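Local atomic coordinates of multidrug resistance protein (Vibrio cholerae, PDB entry 1YC9), a protein that probably serves as the outer-membrane exit duct of a multidrug efflux system, and could contribute to resistance to puromycin, acriflavine and tetraphenylarsonium. Residues T126-A131 and A269-Q274; A132-V137 and I262-W267; E162-A167 and A200-E205; L168-K173 and V403-L408; Q367-K372 and Q419-S424. The protein carries 1 engineered substitution. All blocks are in the same frame, centred on the assembly; numbering follows the deposited sequence.

Contact 1: residues T126-A131 and A269-Q274; sequences TSELAA and AEAAAQ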
# COMPACT_ATOMS: atom_id res chain seq x y z
N THR A 126 -15.15 22.64 -1.18
CA THR A 126 -16.32 22.08 -1.83
C THR A 126 -15.93 21.18 -3.00
O THR A 126 -16.65 20.24 -3.33
CB THR A 126 -17.27 23.17 -2.31
OG1 THR A 126 -16.60 24.04 -3.24
CG2 THR A 126 -17.67 24.06 -1.19
N SER A 127 -14.78 21.48 -3.65
CA SER A 127 -14.24 20.64 -4.68
C SER A 127 -13.77 19.34 -4.07
O SER A 127 -13.96 18.30 -4.68
CB SER A 127 -13.09 21.36 -5.42
OG SER A 127 -13.58 22.49 -6.06
N GLU A 128 -13.18 19.39 -2.89
CA GLU A 128 -12.82 18.18 -2.17
C GLU A 128 -14.03 17.38 -1.80
O GLU A 128 -14.05 16.15 -1.85
CB GLU A 128 -12.01 18.45 -0.89
CG GLU A 128 -10.61 18.95 -1.26
CD GLU A 128 -9.66 17.88 -1.82
OE1 GLU A 128 -10.05 16.65 -1.89
OE2 GLU A 128 -8.50 18.29 -2.18
N LEU A 129 -15.08 18.08 -1.44
CA LEU A 129 -16.31 17.35 -1.13
C LEU A 129 -16.86 16.66 -2.38
O LEU A 129 -17.32 15.54 -2.34
CB LEU A 129 -17.34 18.30 -0.52
CG LEU A 129 -18.73 17.70 -0.28
CD1 LEU A 129 -18.62 16.48 0.63
CD2 LEU A 129 -19.67 18.74 0.32
N ALA A 130 -16.84 17.35 -3.51
CA ALA A 130 -17.29 16.72 -4.75
C ALA A 130 -16.44 15.51 -5.10
O ALA A 130 -16.94 14.50 -5.60
CB ALA A 130 -17.32 17.74 -5.95
N ALA A 131 -15.15 15.59 -4.81
CA ALA A 131 -14.29 14.45 -5.01
C ALA A 131 -14.67 13.33 -4.05
O ALA A 131 -14.71 12.15 -4.46
CB ALA A 131 -12.82 14.84 -4.88
N ALA A 269 -7.83 18.33 -8.66
CA ALA A 269 -7.02 19.28 -9.44
C ALA A 269 -7.61 20.72 -9.40
O ALA A 269 -6.91 21.70 -9.20
CB ALA A 269 -6.82 18.80 -10.85
N GLU A 270 -8.96 20.83 -9.47
CA GLU A 270 -9.61 22.11 -9.18
C GLU A 270 -9.30 22.69 -7.79
O GLU A 270 -9.03 23.87 -7.68
CB GLU A 270 -11.14 22.00 -9.36
CG GLU A 270 -11.81 23.37 -9.29
CD GLU A 270 -11.18 24.37 -10.23
OE1 GLU A 270 -11.15 24.03 -11.43
OE2 GLU A 270 -10.70 25.46 -9.77
N ALA A 271 -9.36 21.86 -6.76
CA ALA A 271 -9.09 22.26 -5.39
C ALA A 271 -7.66 22.78 -5.28
O ALA A 271 -7.43 23.89 -4.76
CB ALA A 271 -9.28 21.08 -4.48
N ALA A 272 -6.73 22.04 -5.89
CA ALA A 272 -5.30 22.47 -5.95
C ALA A 272 -5.10 23.79 -6.66
O ALA A 272 -4.30 24.60 -6.21
CB ALA A 272 -4.42 21.36 -6.56
N ALA A 273 -5.79 24.02 -7.78
CA ALA A 273 -5.75 25.26 -8.50
C ALA A 273 -6.16 26.42 -7.60
O ALA A 273 -5.54 27.46 -7.58
CB ALA A 273 -6.67 25.19 -9.77
N GLN A 274 -7.24 26.23 -6.85
CA GLN A 274 -7.75 27.24 -5.92
C GLN A 274 -6.71 27.53 -4.84
O GLN A 274 -6.57 28.68 -4.41
CB GLN A 274 -9.03 26.75 -5.23
CG GLN A 274 -10.31 26.65 -6.14
CD GLN A 274 -10.65 27.93 -6.85
OE1 GLN A 274 -10.98 27.94 -8.03
NE2 GLN A 274 -10.60 29.01 -6.14

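Contact 2: residues A132-V137 and I262-W267; sequences AEAESV and ITAARW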
# COMPACT_ATOMS: atom_id res chain seq x y z
N ALA A 132 -14.96 13.69 -2.80
CA ALA A 132 -15.41 12.70 -1.81
C ALA A 132 -16.74 12.02 -2.19
O ALA A 132 -16.96 10.80 -1.94
CB ALA A 132 -15.48 13.31 -0.48
N GLU A 133 -17.61 12.79 -2.80
CA GLU A 133 -18.89 12.25 -3.28
C GLU A 133 -18.63 11.19 -4.37
O GLU A 133 -19.18 10.09 -4.33
CB GLU A 133 -19.79 13.37 -3.76
CG GLU A 133 -20.35 14.20 -2.65
CD GLU A 133 -21.11 15.44 -3.11
OE1 GLU A 133 -21.08 15.73 -4.32
OE2 GLU A 133 -21.71 16.12 -2.24
N ALA A 134 -17.74 11.52 -5.31
CA ALA A 134 -17.34 10.60 -6.36
C ALA A 134 -16.66 9.38 -5.77
O ALA A 134 -16.90 8.25 -6.22
CB ALA A 134 -16.41 11.30 -7.35
N GLU A 135 -15.84 9.56 -4.75
CA GLU A 135 -15.17 8.43 -4.16
C GLU A 135 -16.15 7.50 -3.44
O GLU A 135 -15.94 6.30 -3.42
CB GLU A 135 -14.04 8.87 -3.24
CG GLU A 135 -12.90 9.43 -4.06
CD GLU A 135 -11.72 9.87 -3.23
OE1 GLU A 135 -11.91 10.17 -2.04
OE2 GLU A 135 -10.59 9.91 -3.78
N SER A 136 -17.24 8.03 -2.90
CA SER A 136 -18.27 7.19 -2.29
C SER A 136 -18.94 6.28 -3.34
O SER A 136 -19.25 5.13 -3.06
CB SER A 136 -19.32 7.99 -1.51
OG SER A 136 -20.11 8.75 -2.37
N VAL A 137 -19.14 6.81 -4.55
CA VAL A 137 -19.62 5.98 -5.67
C VAL A 137 -18.57 4.91 -6.03
O VAL A 137 -18.92 3.73 -6.23
CB VAL A 137 -19.97 6.86 -6.90
CG1 VAL A 137 -20.38 6.02 -8.13
CG2 VAL A 137 -21.06 7.85 -6.49
N ILE A 262 -11.87 9.31 -12.16
CA ILE A 262 -11.53 10.44 -13.00
C ILE A 262 -12.23 11.70 -12.48
O ILE A 262 -11.62 12.76 -12.40
CB ILE A 262 -11.92 10.19 -14.48
CG1 ILE A 262 -11.07 9.07 -15.05
CG2 ILE A 262 -11.79 11.45 -15.31
CD1 ILE A 262 -11.48 8.58 -16.43
N THR A 263 -13.52 11.60 -12.14
CA THR A 263 -14.22 12.74 -11.61
C THR A 263 -13.54 13.26 -10.34
O THR A 263 -13.35 14.45 -10.19
CB THR A 263 -15.63 12.33 -11.31
OG1 THR A 263 -16.23 11.97 -12.56
CG2 THR A 263 -16.42 13.49 -10.75
N ALA A 264 -13.20 12.36 -9.43
CA ALA A 264 -12.58 12.75 -8.17
C ALA A 264 -11.27 13.45 -8.43
O ALA A 264 -11.02 14.50 -7.85
CB ALA A 264 -12.41 11.58 -7.29
N ALA A 265 -10.47 12.90 -9.32
CA ALA A 265 -9.18 13.52 -9.62
C ALA A 265 -9.34 14.85 -10.30
O ALA A 265 -8.55 15.77 -10.04
CB ALA A 265 -8.30 12.58 -10.46
N ARG A 266 -10.35 14.98 -11.15
CA ARG A 266 -10.71 16.28 -11.72
C ARG A 266 -10.91 17.33 -10.63
O ARG A 266 -10.28 18.38 -10.64
CB ARG A 266 -11.98 16.15 -12.57
CG ARG A 266 -12.44 17.47 -13.18
CD ARG A 266 -12.87 17.35 -14.64
N TRP A 267 -11.80 17.02 -9.68
CA TRP A 267 -12.17 17.95 -8.65
C TRP A 267 -10.95 18.27 -7.74
O TRP A 267 -10.84 19.36 -7.22
CB TRP A 267 -13.31 17.38 -7.79
CG TRP A 267 -14.61 17.55 -8.41
CD1 TRP A 267 -15.44 16.56 -8.86
CD2 TRP A 267 -15.25 18.79 -8.69
NE1 TRP A 267 -16.57 17.12 -9.41
CE2 TRP A 267 -16.49 18.48 -9.31
CE3 TRP A 267 -14.93 20.12 -8.46
CZ2 TRP A 267 -17.42 19.47 -9.67
CZ3 TRP A 267 -15.86 21.12 -8.81
CH2 TRP A 267 -17.07 20.78 -9.44

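Contact 3: residues E162-A167 and A200-E205; sequences ETVHAA and ASVEAE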
# COMPACT_ATOMS: atom_id res chain seq x y z
N GLU A 162 -17.50 -30.04 -10.90
CA GLU A 162 -18.35 -30.94 -11.67
C GLU A 162 -17.51 -31.75 -12.66
O GLU A 162 -17.64 -32.99 -12.78
CB GLU A 162 -19.41 -30.14 -12.41
CG GLU A 162 -20.58 -30.98 -12.87
CD GLU A 162 -21.73 -30.11 -13.33
OE1 GLU A 162 -21.64 -29.66 -14.47
OE2 GLU A 162 -22.70 -29.88 -12.55
N THR A 163 -16.62 -31.06 -13.35
CA THR A 163 -15.73 -31.66 -14.34
C THR A 163 -14.80 -32.74 -13.77
O THR A 163 -14.65 -33.86 -14.34
CB THR A 163 -14.90 -30.56 -14.96
OG1 THR A 163 -15.79 -29.64 -15.64
CG2 THR A 163 -13.95 -31.07 -16.04
N VAL A 164 -14.22 -32.42 -12.63
CA VAL A 164 -13.25 -33.33 -12.01
C VAL A 164 -13.99 -34.52 -11.34
O VAL A 164 -13.53 -35.66 -11.41
CB VAL A 164 -12.28 -32.56 -11.06
CG1 VAL A 164 -11.41 -33.52 -10.23
CG2 VAL A 164 -11.38 -31.62 -11.85
N HIS A 165 -15.13 -34.26 -10.72
CA HIS A 165 -15.94 -35.32 -10.12
C HIS A 165 -16.40 -36.32 -11.21
O HIS A 165 -16.30 -37.54 -11.01
CB HIS A 165 -17.12 -34.73 -9.36
CG HIS A 165 -18.05 -35.74 -8.80
ND1 HIS A 165 -18.98 -36.40 -9.58
CD2 HIS A 165 -18.25 -36.17 -7.53
CE1 HIS A 165 -19.67 -37.24 -8.82
NE2 HIS A 165 -19.26 -37.11 -7.58
N ALA A 166 -16.86 -35.80 -12.35
CA ALA A 166 -17.29 -36.66 -13.47
C ALA A 166 -16.12 -37.46 -14.00
O ALA A 166 -16.28 -38.68 -14.27
CB ALA A 166 -17.91 -35.85 -14.58
N ALA A 167 -14.96 -36.83 -14.15
CA ALA A 167 -13.78 -37.56 -14.54
C ALA A 167 -13.44 -38.65 -13.51
O ALA A 167 -13.06 -39.77 -13.90
CB ALA A 167 -12.58 -36.66 -14.78
N ALA A 200 -6.54 -41.86 -7.79
CA ALA A 200 -6.24 -41.29 -6.49
C ALA A 200 -5.85 -39.81 -6.71
O ALA A 200 -6.31 -38.93 -5.98
CB ALA A 200 -5.13 -42.06 -5.81
N SER A 201 -5.04 -39.57 -7.72
CA SER A 201 -4.64 -38.22 -8.10
C SER A 201 -5.81 -37.32 -8.49
O SER A 201 -5.84 -36.15 -8.08
CB SER A 201 -3.68 -38.28 -9.27
OG SER A 201 -3.16 -37.00 -9.47
N VAL A 202 -6.76 -37.85 -9.26
CA VAL A 202 -7.95 -37.10 -9.65
C VAL A 202 -8.80 -36.81 -8.44
O VAL A 202 -9.27 -35.70 -8.28
CB VAL A 202 -8.75 -37.80 -10.77
CG1 VAL A 202 -10.02 -37.03 -11.09
CG2 VAL A 202 -7.91 -37.85 -12.02
N GLU A 203 -8.93 -37.78 -7.53
CA GLU A 203 -9.65 -37.53 -6.30
C GLU A 203 -8.94 -36.49 -5.41
O GLU A 203 -9.61 -35.67 -4.79
CB GLU A 203 -9.88 -38.80 -5.48
CG GLU A 203 -10.97 -38.53 -4.45
CD GLU A 203 -11.55 -39.80 -3.85
OE1 GLU A 203 -11.36 -40.88 -4.42
OE2 GLU A 203 -12.18 -39.67 -2.80
N ALA A 204 -7.62 -36.54 -5.35
CA ALA A 204 -6.87 -35.54 -4.62
C ALA A 204 -7.11 -34.14 -5.17
O ALA A 204 -7.32 -33.20 -4.41
CB ALA A 204 -5.42 -35.85 -4.64
N GLU A 205 -7.15 -34.02 -6.49
CA GLU A 205 -7.51 -32.76 -7.16
C GLU A 205 -8.91 -32.29 -6.78
O GLU A 205 -9.10 -31.12 -6.45
CB GLU A 205 -7.34 -32.91 -8.66
CG GLU A 205 -7.45 -31.60 -9.44
CD GLU A 205 -6.10 -30.92 -9.70
OE1 GLU A 205 -5.04 -31.45 -9.30
OE2 GLU A 205 -6.11 -29.82 -10.30

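Contact 4: residues L168-K173 and V403-L408; sequences LQVRNK and VAEESL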
# COMPACT_ATOMS: atom_id res chain seq x y z
N LEU A 168 -13.57 -38.34 -12.21
CA LEU A 168 -13.28 -39.32 -11.15
C LEU A 168 -14.15 -40.55 -11.32
O LEU A 168 -13.66 -41.67 -11.07
CB LEU A 168 -13.47 -38.73 -9.75
CG LEU A 168 -13.18 -39.64 -8.56
CD1 LEU A 168 -11.79 -40.22 -8.62
CD2 LEU A 168 -13.47 -38.88 -7.27
N GLN A 169 -15.42 -40.37 -11.68
CA GLN A 169 -16.34 -41.51 -11.80
C GLN A 169 -15.85 -42.44 -12.89
O GLN A 169 -15.86 -43.68 -12.73
CB GLN A 169 -17.77 -41.09 -12.06
CG GLN A 169 -18.42 -40.24 -10.98
CD GLN A 169 -17.99 -40.58 -9.57
OE1 GLN A 169 -18.42 -41.60 -9.01
NE2 GLN A 169 -17.17 -39.70 -8.97
N VAL A 170 -15.36 -41.83 -13.96
CA VAL A 170 -14.77 -42.55 -15.06
C VAL A 170 -13.47 -43.27 -14.68
O VAL A 170 -13.30 -44.47 -15.02
CB VAL A 170 -14.57 -41.60 -16.26
CG1 VAL A 170 -13.76 -42.28 -17.37
CG2 VAL A 170 -15.95 -41.15 -16.80
N ARG A 171 -12.56 -42.57 -13.99
CA ARG A 171 -11.32 -43.16 -13.52
C ARG A 171 -11.54 -44.40 -12.66
O ARG A 171 -10.78 -45.36 -12.77
CB ARG A 171 -10.44 -42.16 -12.74
CG ARG A 171 -10.06 -40.89 -13.50
CD ARG A 171 -9.46 -41.10 -14.83
NE ARG A 171 -9.26 -39.91 -15.66
CZ ARG A 171 -10.22 -39.30 -16.38
NH1 ARG A 171 -11.49 -39.71 -16.37
NH2 ARG A 171 -9.89 -38.26 -17.14
N ASN A 172 -12.54 -44.34 -11.78
CA ASN A 172 -12.92 -45.45 -10.94
C ASN A 172 -13.47 -46.60 -11.79
O ASN A 172 -13.12 -47.78 -11.56
CB ASN A 172 -13.92 -45.01 -9.89
CG ASN A 172 -13.28 -44.13 -8.80
OD1 ASN A 172 -12.08 -44.13 -8.64
ND2 ASN A 172 -14.09 -43.40 -8.06
N LYS A 173 -14.25 -46.26 -12.83
CA LYS A 173 -14.80 -47.27 -13.75
C LYS A 173 -13.68 -47.95 -14.55
O LYS A 173 -13.76 -49.13 -14.86
CB LYS A 173 -15.86 -46.68 -14.71
CG LYS A 173 -17.29 -46.64 -14.16
CD LYS A 173 -17.90 -48.04 -14.19
CE LYS A 173 -19.40 -48.09 -13.82
NZ LYS A 173 -19.85 -49.52 -13.94
N VAL A 403 -3.72 -41.63 -21.89
CA VAL A 403 -3.30 -40.43 -22.60
C VAL A 403 -4.50 -39.64 -23.04
O VAL A 403 -4.56 -38.42 -22.86
CB VAL A 403 -2.33 -40.75 -23.74
CG1 VAL A 403 -2.09 -39.57 -24.65
CG2 VAL A 403 -1.00 -41.26 -23.18
N ALA A 404 -5.51 -40.33 -23.57
CA ALA A 404 -6.73 -39.70 -23.97
C ALA A 404 -7.52 -39.12 -22.80
O ALA A 404 -8.07 -38.06 -22.90
CB ALA A 404 -7.60 -40.69 -24.79
N GLU A 405 -7.64 -39.87 -21.71
CA GLU A 405 -8.35 -39.45 -20.52
C GLU A 405 -7.73 -38.13 -20.00
O GLU A 405 -8.43 -37.19 -19.63
CB GLU A 405 -8.17 -40.50 -19.40
CG GLU A 405 -9.19 -41.62 -19.44
CD GLU A 405 -9.09 -42.54 -18.25
OE1 GLU A 405 -8.02 -42.55 -17.61
OE2 GLU A 405 -10.09 -43.22 -17.95
N GLU A 406 -6.42 -38.10 -19.97
CA GLU A 406 -5.66 -36.96 -19.42
C GLU A 406 -5.84 -35.71 -20.31
O GLU A 406 -6.12 -34.60 -19.81
CB GLU A 406 -4.19 -37.37 -19.40
CG GLU A 406 -3.26 -36.26 -18.98
CD GLU A 406 -2.84 -36.39 -17.57
OE1 GLU A 406 -3.63 -36.92 -16.75
OE2 GLU A 406 -1.70 -35.95 -17.32
N SER A 407 -5.70 -35.92 -21.61
CA SER A 407 -5.87 -34.88 -22.61
C SER A 407 -7.28 -34.32 -22.51
O SER A 407 -7.45 -33.08 -22.51
CB SER A 407 -5.56 -35.42 -24.02
OG SER A 407 -6.07 -34.53 -25.01
N LEU A 408 -8.29 -35.19 -22.39
CA LEU A 408 -9.69 -34.76 -22.25
C LEU A 408 -9.93 -33.90 -21.02
O LEU A 408 -10.47 -32.84 -21.10
CB LEU A 408 -10.67 -35.93 -22.23
CG LEU A 408 -12.15 -35.55 -22.01
CD1 LEU A 408 -12.63 -34.64 -23.13
CD2 LEU A 408 -13.00 -36.79 -21.91

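Contact 5: residues Q367-K372 and Q419-S424; sequences QARINK and QSRAFS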
# COMPACT_ATOMS: atom_id res chain seq x y z
N GLN A 367 -13.70 -15.44 -27.91
CA GLN A 367 -14.51 -16.44 -28.64
C GLN A 367 -13.65 -17.47 -29.36
O GLN A 367 -13.93 -18.64 -29.29
CB GLN A 367 -15.54 -15.82 -29.61
CG GLN A 367 -16.53 -16.90 -30.16
CD GLN A 367 -17.27 -17.65 -29.04
OE1 GLN A 367 -17.98 -17.06 -28.21
NE2 GLN A 367 -17.05 -18.96 -28.99
N ALA A 368 -12.60 -17.04 -30.02
CA ALA A 368 -11.71 -17.94 -30.73
C ALA A 368 -10.98 -18.88 -29.79
O ALA A 368 -10.76 -20.05 -30.15
CB ALA A 368 -10.77 -17.19 -31.52
N ARG A 369 -10.54 -18.35 -28.63
CA ARG A 369 -9.97 -19.21 -27.57
C ARG A 369 -10.93 -20.34 -27.16
O ARG A 369 -10.54 -21.52 -27.14
CB ARG A 369 -9.57 -18.36 -26.35
CG ARG A 369 -8.40 -17.46 -26.66
CD ARG A 369 -7.88 -16.69 -25.47
NE ARG A 369 -7.33 -17.64 -24.49
CZ ARG A 369 -6.87 -17.26 -23.30
NH1 ARG A 369 -6.88 -15.99 -22.98
NH2 ARG A 369 -6.41 -18.18 -22.45
N ILE A 370 -12.17 -19.98 -26.87
CA ILE A 370 -13.19 -20.91 -26.50
C ILE A 370 -13.41 -21.93 -27.63
O ILE A 370 -13.46 -23.12 -27.38
CB ILE A 370 -14.48 -20.17 -26.14
CG1 ILE A 370 -14.31 -19.49 -24.76
CG2 ILE A 370 -15.75 -21.10 -26.16
CD1 ILE A 370 -15.59 -18.80 -24.22
N ASN A 371 -13.50 -21.44 -28.85
CA ASN A 371 -13.74 -22.27 -30.04
C ASN A 371 -12.67 -23.34 -30.21
O ASN A 371 -13.00 -24.52 -30.31
CB ASN A 371 -13.75 -21.37 -31.27
CG ASN A 371 -15.09 -20.65 -31.44
OD1 ASN A 371 -16.03 -20.92 -30.71
ND2 ASN A 371 -15.18 -19.73 -32.44
N LYS A 372 -11.41 -22.92 -30.20
CA LYS A 372 -10.32 -23.88 -30.34
C LYS A 372 -10.29 -24.83 -29.15
O LYS A 372 -9.99 -26.02 -29.29
CB LYS A 372 -8.98 -23.19 -30.53
CG LYS A 372 -8.83 -22.31 -31.77
CD LYS A 372 -9.20 -22.95 -33.13
CE LYS A 372 -8.61 -24.30 -33.42
NZ LYS A 372 -9.04 -24.91 -34.82
N GLN A 419 -14.90 -20.32 -20.21
CA GLN A 419 -16.32 -20.00 -20.02
C GLN A 419 -16.53 -19.09 -18.83
O GLN A 419 -17.24 -18.09 -18.91
CB GLN A 419 -17.15 -21.28 -19.87
CG GLN A 419 -17.17 -22.07 -21.16
CD GLN A 419 -17.77 -23.45 -21.02
OE1 GLN A 419 -17.75 -24.06 -19.94
NE2 GLN A 419 -18.29 -23.96 -22.13
N SER A 420 -15.86 -19.39 -17.72
CA SER A 420 -15.85 -18.50 -16.57
C SER A 420 -15.25 -17.14 -16.87
O SER A 420 -15.72 -16.11 -16.35
CB SER A 420 -15.08 -19.12 -15.38
OG SER A 420 -14.99 -18.17 -14.33
N ARG A 421 -14.25 -17.12 -17.73
CA ARG A 421 -13.62 -15.90 -18.14
C ARG A 421 -14.60 -14.94 -18.80
O ARG A 421 -14.42 -13.73 -18.71
CB ARG A 421 -12.43 -16.18 -19.04
CG ARG A 421 -11.62 -14.99 -19.46
CD ARG A 421 -10.35 -15.40 -20.11
NE ARG A 421 -9.57 -14.29 -20.64
CZ ARG A 421 -8.79 -13.53 -19.87
NH1 ARG A 421 -8.71 -13.73 -18.56
NH2 ARG A 421 -8.09 -12.56 -20.41
N ALA A 422 -15.61 -15.47 -19.48
CA ALA A 422 -16.63 -14.63 -20.13
C ALA A 422 -17.37 -13.81 -19.09
O ALA A 422 -17.59 -12.61 -19.28
CB ALA A 422 -17.59 -15.48 -20.93
N PHE A 423 -17.70 -14.43 -17.96
CA PHE A 423 -18.33 -13.73 -16.85
C PHE A 423 -17.36 -12.70 -16.26
O PHE A 423 -17.74 -11.55 -16.10
CB PHE A 423 -18.80 -14.73 -15.82
CG PHE A 423 -19.53 -14.14 -14.62
CD1 PHE A 423 -20.29 -12.99 -14.68
CD2 PHE A 423 -19.43 -14.79 -13.40
CE1 PHE A 423 -20.99 -12.53 -13.57
CE2 PHE A 423 -20.09 -14.32 -12.26
CZ PHE A 423 -20.86 -13.16 -12.34
N SER A 424 -16.11 -13.10 -16.02
CA SER A 424 -15.11 -12.21 -15.49
C SER A 424 -14.89 -10.99 -16.33
O SER A 424 -14.75 -9.89 -15.79
CB SER A 424 -13.79 -12.96 -15.27
OG SER A 424 -13.98 -13.87 -14.18

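Contact 1: residues T126-A131 and A269-Q274
Ala-271 pushes its methyl group between Ser-127 and Glu-128, and much of what these two segments share is gathered round that one carbon. Glu-128 is the side chain to follow. Its CB starts out across the flank of helix 117-183, and with CG set beside the backbone N (chi1 -70°) and a second bend at chi2 (-74°) the chain folds over toward the partner helix. CG then lies 4.1 Å from Ala-271 CB, the carboxylate carbon CD passes the same methyl, and OE2 comes closest, 3.7 Å from Ala-271 CB. The other oxygen, OE1, turns to a charge instead, forming a salt bridge with Arg-268 just ahead of the second segment. On the next residue back, Ser-127 CB rests 3.9 Å from Ala-271 CB, while OG brushes the aliphatic part of Glu-270, 3.8 Å from its CG. That hydroxyl is already held within its own helix by the carbonyl of Val-123. With a methyl and a CH2 group as the main spacers, the CA atoms of Ser-127 and Ala-271 stand only 5.4 Å apart and the helix axes 8.6 Å. Such close antiparallel packing through alanine and serine belongs to the long helical barrel of outer membrane factors, here joining helices 117-183 and 260-281 of one chain.

Contact 2: residues A132-V137 and I262-W267
Helices 132-137 and 262-267 run antiparallel at 165° with their axes 8.2 Å apart, and they draw closest where the CA atoms of Ala-134 and Ala-264 face each other at 5.5 Å. The two alanines meet methyl against methyl, Ala-134 CB lying 4.0 Å from Ala-264 CB. The Ala-134 methyl is also seated against the backbone of the other helix, since it is equally near the Ala-264 nitrogen. Thr-263 covers it from the next position: with OG1 placed beside its own backbone N (chi1 -63°), CG2 is the branch that faces the partner, 4.0 Å from Ala-134 CB. The hydroxyl meanwhile is used inside its helix, bonding to the carbonyl oxygen of Arg-259. On the first helix Glu-135 follows Ala-134 and lays its aliphatic root along the contact, CG sitting 3.9 Å from Ala-264 CB. Beyond CG the chain is extended, carrying the carboxylate past the alanine to Arg-268 on helix 260-281, where OE2 makes a salt bridge. About one turn on from Thr-263, the Trp-267 side chain packs on Ser-127, Ala-130 and Ala-131, continuing the same interface. The division of labour is clear: methyl groups set the short spacing, and the polar ends are taken up beyond them. Because Glu-135 joins its helix to Arg-268 of the other, dispersion forces between small groups are backed at their margin by an ion pair.

Contact 3: residues E162-A167 and A200-E205
Val-164 and Val-202 make the tight part of this contact, each using its CG1 branch. In both residues CG1 stands opposite the backbone N (chi1 171° in Val-164 and 177° in Val-202), and the two side chains slip past one another in opposite directions. The result is a reciprocal fit: Val-164 CG1 reaches 3.6 Å from the carbonyl oxygen of Val-202, and Val-202 CG1 lies 3.8 Å from the carbonyl oxygen of Val-164. Where they pass, the CG1 methyls are 3.9 Å apart. Both valines are buried. Fit gives way quickly on either flank of the pair. At Ala-167 contact is marginal, its carbonyl carbon 4.5 Å from Val-202 CG1. The solvent side belongs to Glu-205, an exposed residue whose CB comes no nearer to Val-164 CG1 than 4.4 Å; its carboxylate continues past the interface to a salt bridge with Arg-413. The axes are 9.2 Å apart and inclined at 156°. Here helices 117-183 and 189-223, consecutive in the chain, pack antiparallel as a helical hairpin, part of the coiled-coil-like barrel of outer membrane factors, with helix 398-433 packed along the first through Leu-409, Gln-412, Arg-413 and Val-416. The far side of segment 200-205 meets a second subunit, where Ala-200 rests on Ala-376 and Ala-204 on Thr-373 of that subunit.

Contact 4: residues L168-K173 and V403-L408
Arg-171 and Glu-405 mark the closest backbone approach of segments 168-173 and 403-408, which run nearly antiparallel at 173° with axes 11.9 Å apart; long side chains bridge the gap. The CA atoms of this pair are 8.5 Å apart. Arg-171 sets CG beside its backbone N and bends again at chi2 (-52°), which swings the guanidinium across to the partner. Glu-405, extended beyond CG, comes the other way, and the two chains slide past each other until their flat ends stack, guanidinium and carboxylate planes 15° apart. Arg-171 NE stands 3.5 Å from Glu-405 OE1 in a salt bridge of charges alone: the oxygen lies well out of the guanidinium plane and no N-H points at it. Higher up the same glutamate, CB sits over one face of the guanidinium, toward its rim. In an outer membrane factor such helices line up as a coiled-coil-like barrel, and here helix 117-183 meets helix 398-433 directly. Val-170 adds a van der Waals touch, its CG1 3.8 Å from Glu-405 OE2, while its CB lies at the guanidinium edge, in plane. The hydrogen bond of OE2 is made with Thr-174, one turn past Val-170, so Glu-405 is tied to helix 117-183 at both carboxylate oxygens. The back of segment 403-408 faces the third subunit, Ala-404 against Gln-194 of that chain.

Contact 5: residues Q367-K372 and Q419-S424
Charge comes first: the guanidinium groups of Arg-369 and Arg-421 approach one another across the two helices, Arg-369 NH1 lying 3.9 Å from Arg-421 NE. Their planes are turned 46° apart. The chains reach the spot differently. Arg-421 is stretched out from CG to NE, whereas Arg-369 bends at chi3 (65°) to bring NH1 over. Glu-211 of the third subunit bridges the two: its OE1 forms a salt bridge with Arg-369 NH1 and its OE2 one with Arg-421 NH2, and this shared carboxylate probably accounts for their closeness. Packing is led by Ile-370, which buries more surface against the other segment than any other residue of segment 367-372; its CD1 lies 4.3 Å from the Gln-419 backbone N. Its side chain also leans on Leu-418, as does that of Arg-369. Hydrogen bonding is found within the first helix, where Gln-367 NE2 donates to Asn-371 OD1 at 2.8 Å, one turn on. Asn-371 OD1 lies close to the amide plane of Gln-367, while the donor nitrogen sits above the carbonyl plane of Asn-371. Residues 367-372 fall in a predicted coiled coil, and they pack here on the helix that follows in the chain and runs roughly the opposite way. The chemistry implies an intersubunit site: two arginines from two helices share one carboxylate of the third subunit, which probably ties that subunit to both helices at once.

From the N terminus, helix 117-183 opens contacts 1, 2, 3 and 4 in turn. Contact 3 closes first, on helix 189-223. Helix 260-281 then closes contact 2 and, about two turns later, contact 1, so that contact 3 nests inside contact 2 and contact 2 inside contact 1. Contacts 1 and 2 also touch, forming one continuous seam. Contact 5 opens on helix 326-391; helix 398-433 closes contact 4 before contact 5, so contact 4 crosses all the others. Contacts 3 and 4 adjoin, with centres 9 Å apart, whereas contact 1 lies on the opposite side of the chain's centre. Contacts 4 and 5 both reach the third subunit.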